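Local coordinates for AlyGC (Glaciecola chathamensis, PDB 5GKD), which is an alginate lyase of polysaccharide lyase family 6, probably cleaving the glycosidic bonds of alginate by beta-elimination, at residues A620-F634 with N654-Q666. Residues are numbered along the deposited sequence; the frame is centred on the assembly and turned at random.
Sequences AIAKVYRGGTDESTF and NKSAASLILHGTQ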
loop_
_atom_site.group_PDB
_atom_site.type_symbol
_atom_site.label_atom_id
_atom_site.label_comp_id
_atom_site.label_asym_id
_atom_site.label_seq_id
_atom_site.Cartn_x
_atom_site.Cartn_y
_atom_site.Cartn_z
ATOM N N ALA A 620 -9.984 19.224 -1.136
ATOM C CA ALA A 620 -8.967 20.176 -1.548
ATOM C C ALA A 620 -8.638 20.018 -3.026
ATOM O O ALA A 620 -8.705 18.925 -3.587
ATOM C CB ALA A 620 -7.697 20.018 -0.719
ATOM N N ILE A 621 -8.300 21.147 -3.650
ATOM C CA ILE A 621 -7.621 21.145 -4.944
ATOM C C ILE A 621 -6.420 20.203 -4.916
ATOM O O ILE A 621 -6.207 19.403 -5.833
ATOM C CB ILE A 621 -7.181 22.575 -5.301
ATOM C CG1 ILE A 621 -8.388 23.515 -5.347
ATOM C CG2 ILE A 621 -6.363 22.586 -6.585
ATOM C CD1 ILE A 621 -7.997 24.990 -5.249
ATOM N N ALA A 622 -5.599 20.309 -3.878
ATOM C CA ALA A 622 -4.416 19.470 -3.782
ATOM C C ALA A 622 -4.001 19.375 -2.324
ATOM O O ALA A 622 -4.039 20.368 -1.595
ATOM C CB ALA A 622 -3.258 20.023 -4.622
ATOM N N LYS A 623 -3.627 18.175 -1.910
ATOM C CA LYS A 623 -2.972 17.939 -0.634
ATOM C C LYS A 623 -1.636 17.315 -0.984
ATOM O O LYS A 623 -1.594 16.199 -1.511
ATOM C CB LYS A 623 -3.791 17.005 0.261
ATOM C CG LYS A 623 -5.279 17.302 0.305
ATOM C CD LYS A 623 -5.962 16.488 1.381
ATOM C CE LYS A 623 -7.323 17.097 1.717
ATOM N NZ LYS A 623 -8.043 16.376 2.783
ATOM N N VAL A 624 -0.548 18.034 -0.760
ATOM C CA VAL A 624 0.743 17.492 -1.135
ATOM C C VAL A 624 1.704 17.621 0.041
ATOM O O VAL A 624 1.758 18.659 0.711
ATOM C CB VAL A 624 1.284 18.107 -2.444
ATOM C CG1 VAL A 624 0.381 19.192 -2.988
ATOM C CG2 VAL A 624 2.689 18.517 -2.324
ATOM N N TYR A 625 2.405 16.524 0.335
ATOM C CA TYR A 625 3.069 16.360 1.617
ATOM C C TYR A 625 4.457 15.771 1.420
ATOM O O TYR A 625 4.620 14.771 0.721
ATOM C CB TYR A 625 2.213 15.464 2.532
ATOM C CG TYR A 625 2.754 15.281 3.925
ATOM C CD1 TYR A 625 3.730 14.326 4.202
ATOM C CD2 TYR A 625 2.260 16.034 4.973
ATOM C CE1 TYR A 625 4.218 14.157 5.479
ATOM C CE2 TYR A 625 2.727 15.873 6.246
ATOM C CZ TYR A 625 3.708 14.939 6.501
ATOM O OH TYR A 625 4.162 14.805 7.780
ATOM N N ARG A 626 5.451 16.406 2.023
ATOM C CA ARG A 626 6.802 15.860 2.110
ATOM C C ARG A 626 7.267 16.123 3.531
ATOM O O ARG A 626 7.540 17.272 3.893
ATOM C CB ARG A 626 7.757 16.501 1.091
ATOM C CG ARG A 626 9.202 15.976 1.177
ATOM C CD ARG A 626 10.179 16.766 0.290
ATOM N NE ARG A 626 10.394 18.143 0.747
ATOM C CZ ARG A 626 11.460 18.552 1.426
ATOM N NH1 ARG A 626 12.422 17.695 1.707
ATOM N NH2 ARG A 626 11.564 19.815 1.822
ATOM N N GLY A 627 7.346 15.078 4.336
ATOM C CA GLY A 627 7.640 15.230 5.741
ATOM C C GLY A 627 9.066 14.883 6.131
ATOM O O GLY A 627 9.780 14.159 5.434
ATOM N N GLY A 628 9.451 15.384 7.291
ATOM C CA GLY A 628 10.778 15.187 7.807
ATOM C C GLY A 628 11.688 16.362 7.510
ATOM O O GLY A 628 11.265 17.467 7.176
ATOM N N THR A 629 12.978 16.092 7.633
ATOM C CA THR A 629 13.998 17.126 7.628
ATOM C C THR A 629 15.047 16.860 6.555
ATOM O O THR A 629 16.180 17.318 6.674
ATOM C CB THR A 629 14.638 17.237 9.012
ATOM O OG1 THR A 629 15.177 15.974 9.386
ATOM C CG2 THR A 629 13.600 17.599 10.051
ATOM N N ASP A 630 14.682 16.148 5.499
ATOM C CA ASP A 630 15.632 15.882 4.426
ATOM C C ASP A 630 15.871 17.119 3.571
ATOM O O ASP A 630 14.950 17.873 3.249
ATOM C CB ASP A 630 15.141 14.736 3.547
ATOM C CG ASP A 630 16.061 14.470 2.381
ATOM O OD1 ASP A 630 17.136 13.900 2.625
ATOM O OD2 ASP A 630 15.717 14.827 1.227
ATOM N N GLU A 631 17.113 17.310 3.181
ATOM C CA GLU A 631 17.486 18.378 2.266
ATOM C C GLU A 631 18.178 17.819 1.029
ATOM O O GLU A 631 19.081 18.435 0.470
ATOM C CB GLU A 631 18.369 19.406 2.967
ATOM C CG GLU A 631 17.712 20.056 4.176
ATOM C CD GLU A 631 18.665 20.958 4.944
ATOM O OE1 GLU A 631 19.361 20.446 5.847
ATOM O OE2 GLU A 631 18.717 22.174 4.638
ATOM N N SER A 632 17.737 16.656 0.567
ATOM C CA SER A 632 18.390 15.979 -0.537
ATOM C C SER A 632 17.669 16.104 -1.863
ATOM O O SER A 632 18.120 15.498 -2.842
ATOM C CB SER A 632 18.562 14.502 -0.202
ATOM O OG SER A 632 19.273 14.357 0.998
ATOM N N THR A 633 16.570 16.853 -1.929
ATOM C CA THR A 633 15.696 16.876 -3.100
ATOM C C THR A 633 15.305 18.316 -3.421
ATOM O O THR A 633 15.621 19.248 -2.681
ATOM C CB THR A 633 14.441 16.016 -2.872
ATOM O OG1 THR A 633 13.736 16.502 -1.725
ATOM C CG2 THR A 633 14.816 14.568 -2.627
ATOM N N PHE A 634 14.587 18.496 -4.529
ATOM C CA PHE A 634 14.210 19.820 -4.986
ATOM C C PHE A 634 12.709 20.043 -5.034
ATOM O O PHE A 634 12.278 21.194 -5.164
ATOM C CB PHE A 634 14.799 20.088 -6.383
ATOM C CG PHE A 634 16.264 19.802 -6.489
ATOM C CD1 PHE A 634 17.162 20.380 -5.611
ATOM C CD2 PHE A 634 16.747 18.928 -7.452
ATOM C CE1 PHE A 634 18.515 20.125 -5.708
ATOM C CE2 PHE A 634 18.108 18.662 -7.546
ATOM C CZ PHE A 634 18.992 19.268 -6.673
ATOM N N ASN A 654 -13.241 17.039 4.704
ATOM C CA ASN A 654 -11.914 17.574 4.393
ATOM C C ASN A 654 -11.265 17.962 5.714
ATOM O O ASN A 654 -11.474 19.054 6.242
ATOM C CB ASN A 654 -12.020 18.752 3.429
ATOM C CG ASN A 654 -10.670 19.360 3.076
ATOM O OD1 ASN A 654 -9.620 18.778 3.332
ATOM N ND2 ASN A 654 -10.700 20.547 2.485
ATOM N N LYS A 655 -10.473 17.046 6.270
ATOM C CA LYS A 655 -9.883 17.293 7.582
ATOM C C LYS A 655 -8.901 18.457 7.562
ATOM O O LYS A 655 -8.691 19.084 8.603
ATOM C CB LYS A 655 -9.207 16.025 8.100
ATOM C CG LYS A 655 -10.177 14.894 8.386
ATOM C CD LYS A 655 -9.467 13.590 8.669
ATOM C CE LYS A 655 -10.422 12.419 8.497
ATOM N NZ LYS A 655 -10.009 11.230 9.278
ATOM N N SER A 656 -8.320 18.773 6.400
ATOM C CA SER A 656 -7.401 19.904 6.284
ATOM C C SER A 656 -8.099 21.242 6.472
ATOM O O SER A 656 -7.433 22.230 6.798
ATOM C CB SER A 656 -6.707 19.894 4.919
ATOM O OG SER A 656 -7.598 20.280 3.868
ATOM N N ALA A 657 -9.419 21.292 6.257
ATOM C CA ALA A 657 -10.168 22.546 6.180
ATOM C C ALA A 657 -9.447 23.562 5.296
ATOM O O ALA A 657 -9.398 24.755 5.594
ATOM C CB ALA A 657 -10.431 23.121 7.572
ATOM N N ALA A 658 -8.871 23.078 4.198
ATOM C CA ALA A 658 -8.154 23.925 3.261
ATOM C C ALA A 658 -8.621 23.630 1.846
ATOM O O ALA A 658 -9.089 22.527 1.547
ATOM C CB ALA A 658 -6.636 23.710 3.358
ATOM N N SER A 659 -8.504 24.633 0.975
ATOM C CA SER A 659 -8.663 24.390 -0.450
ATOM C C SER A 659 -7.381 23.878 -1.064
ATOM O O SER A 659 -7.403 23.350 -2.178
ATOM C CB SER A 659 -9.083 25.668 -1.171
ATOM O OG SER A 659 -8.091 26.667 -1.015
ATOM N N LEU A 660 -6.271 24.041 -0.352
ATOM C CA LEU A 660 -4.943 23.677 -0.822
ATOM C C LEU A 660 -4.068 23.572 0.413
ATOM O O LEU A 660 -3.957 24.547 1.162
ATOM C CB LEU A 660 -4.429 24.746 -1.773
ATOM C CG LEU A 660 -3.168 24.557 -2.591
ATOM C CD1 LEU A 660 -3.367 23.451 -3.607
ATOM C CD2 LEU A 660 -2.861 25.855 -3.309
ATOM N N ILE A 661 -3.481 22.409 0.678
ATOM C CA ILE A 661 -2.603 22.302 1.837
ATOM C C ILE A 661 -1.267 21.729 1.389
ATOM O O ILE A 661 -1.198 20.624 0.836
ATOM C CB ILE A 661 -3.213 21.498 2.999
ATOM C CG1 ILE A 661 -2.221 21.474 4.162
ATOM C CG2 ILE A 661 -3.616 20.103 2.589
ATOM C CD1 ILE A 661 -2.800 21.036 5.450
ATOM N N LEU A 662 -0.210 22.493 1.623
ATOM C CA LEU A 662 1.108 22.237 1.069
ATOM C C LEU A 662 2.097 22.123 2.223
ATOM O O LEU A 662 2.420 23.122 2.877
ATOM C CB LEU A 662 1.492 23.344 0.094
ATOM C CG LEU A 662 0.448 23.602 -1.001
ATOM C CD1 LEU A 662 0.916 24.670 -1.981
ATOM C CD2 LEU A 662 0.172 22.340 -1.752
ATOM N N HIS A 663 2.577 20.904 2.464
ATOM C CA HIS A 663 3.500 20.602 3.551
ATOM C C HIS A 663 4.823 20.129 2.957
ATOM O O HIS A 663 4.876 19.102 2.272
ATOM C CB HIS A 663 2.890 19.561 4.497
ATOM C CG HIS A 663 3.772 19.179 5.640
ATOM N ND1 HIS A 663 3.350 19.244 6.951
ATOM C CD2 HIS A 663 5.038 18.694 5.676
ATOM C CE1 HIS A 663 4.323 18.828 7.745
ATOM N NE2 HIS A 663 5.360 18.491 6.999
ATOM N N GLY A 664 5.893 20.870 3.239
ATOM C CA GLY A 664 7.202 20.523 2.742
ATOM C C GLY A 664 7.412 20.727 1.259
ATOM O O GLY A 664 8.375 20.184 0.718
ATOM N N THR A 665 6.546 21.477 0.576
ATOM C CA THR A 665 6.809 21.826 -0.813
ATOM C C THR A 665 7.854 22.934 -0.893
ATOM O O THR A 665 7.811 23.909 -0.143
ATOM C CB THR A 665 5.535 22.263 -1.517
ATOM O OG1 THR A 665 4.938 23.338 -0.791
ATOM C CG2 THR A 665 4.567 21.115 -1.560
ATOM N N GLN A 666 8.791 22.768 -1.811
ATOM C CA GLN A 666 10.008 23.566 -1.865
ATOM C C GLN A 666 9.885 24.783 -2.771
ATOM O O GLN A 666 10.594 25.771 -2.564
ATOM C CB GLN A 666 11.160 22.680 -2.327
ATOM C CG GLN A 666 11.233 21.373 -1.515
ATOM C CD GLN A 666 12.633 20.826 -1.416
ATOM O OE1 GLN A 666 13.580 21.563 -1.129
ATOM N NE2 GLN A 666 12.781 19.531 -1.666
HETATM O O HOH W 1 7.718 17.472 8.577
#
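The phenol ring of Tyr625 lies over one face of the His663 imidazole, its CE2 above the middle of the smaller ring; the centroids are 4.2 Å apart and the planes 28° from parallel. Both side chains leave with CG anti to the backbone N, so the rings run out together from neighbouring strands, and flat groups suit that spacing. Tyr625 OH is hydrogen-bonded to Asp598 and His663 ND1 to Glu684, while a water joins His663 NE2 to Gly628 N. Stacking at matching positions on successive coils is a feature of the parallel beta-helix, the fold of the pectate lyase-like clan: strands 622-625 and 660-663 are neighbours in one sheet, in register and 7° from parallel. His663 N gives Val624 O a nearly straight bond of 3.0 Å. On the other side of these strands Val624 and Leu662 turn branched apolar groups, suited to burial, to the interior, where CG1 meets CD2. Beyond the strands, Arg626 bends at chi3 (68°) and grips two loops: NE donates to Gly664 O (2.9 Å), in both the guanidinium and carbonyl planes, and NH1 reaches Asp630 O. Gly664 has positive phi, and a CB there would strike Arg626 O. The Gln666 amide covers a guanidinium face, its NE2 bonded to Gly635 O and weakly to Thr633 O. A leucine in place of Arg626 would probably leave Gly664 O and Asp630 O without these donors and the Gln666 amide without its flat partner, holding the loop less firmly. At the opposite end the long, extended Lys623 carries NZ to Asn654 OD1 (2.9 Å), which Ser656 OG grips from the other face of the amide.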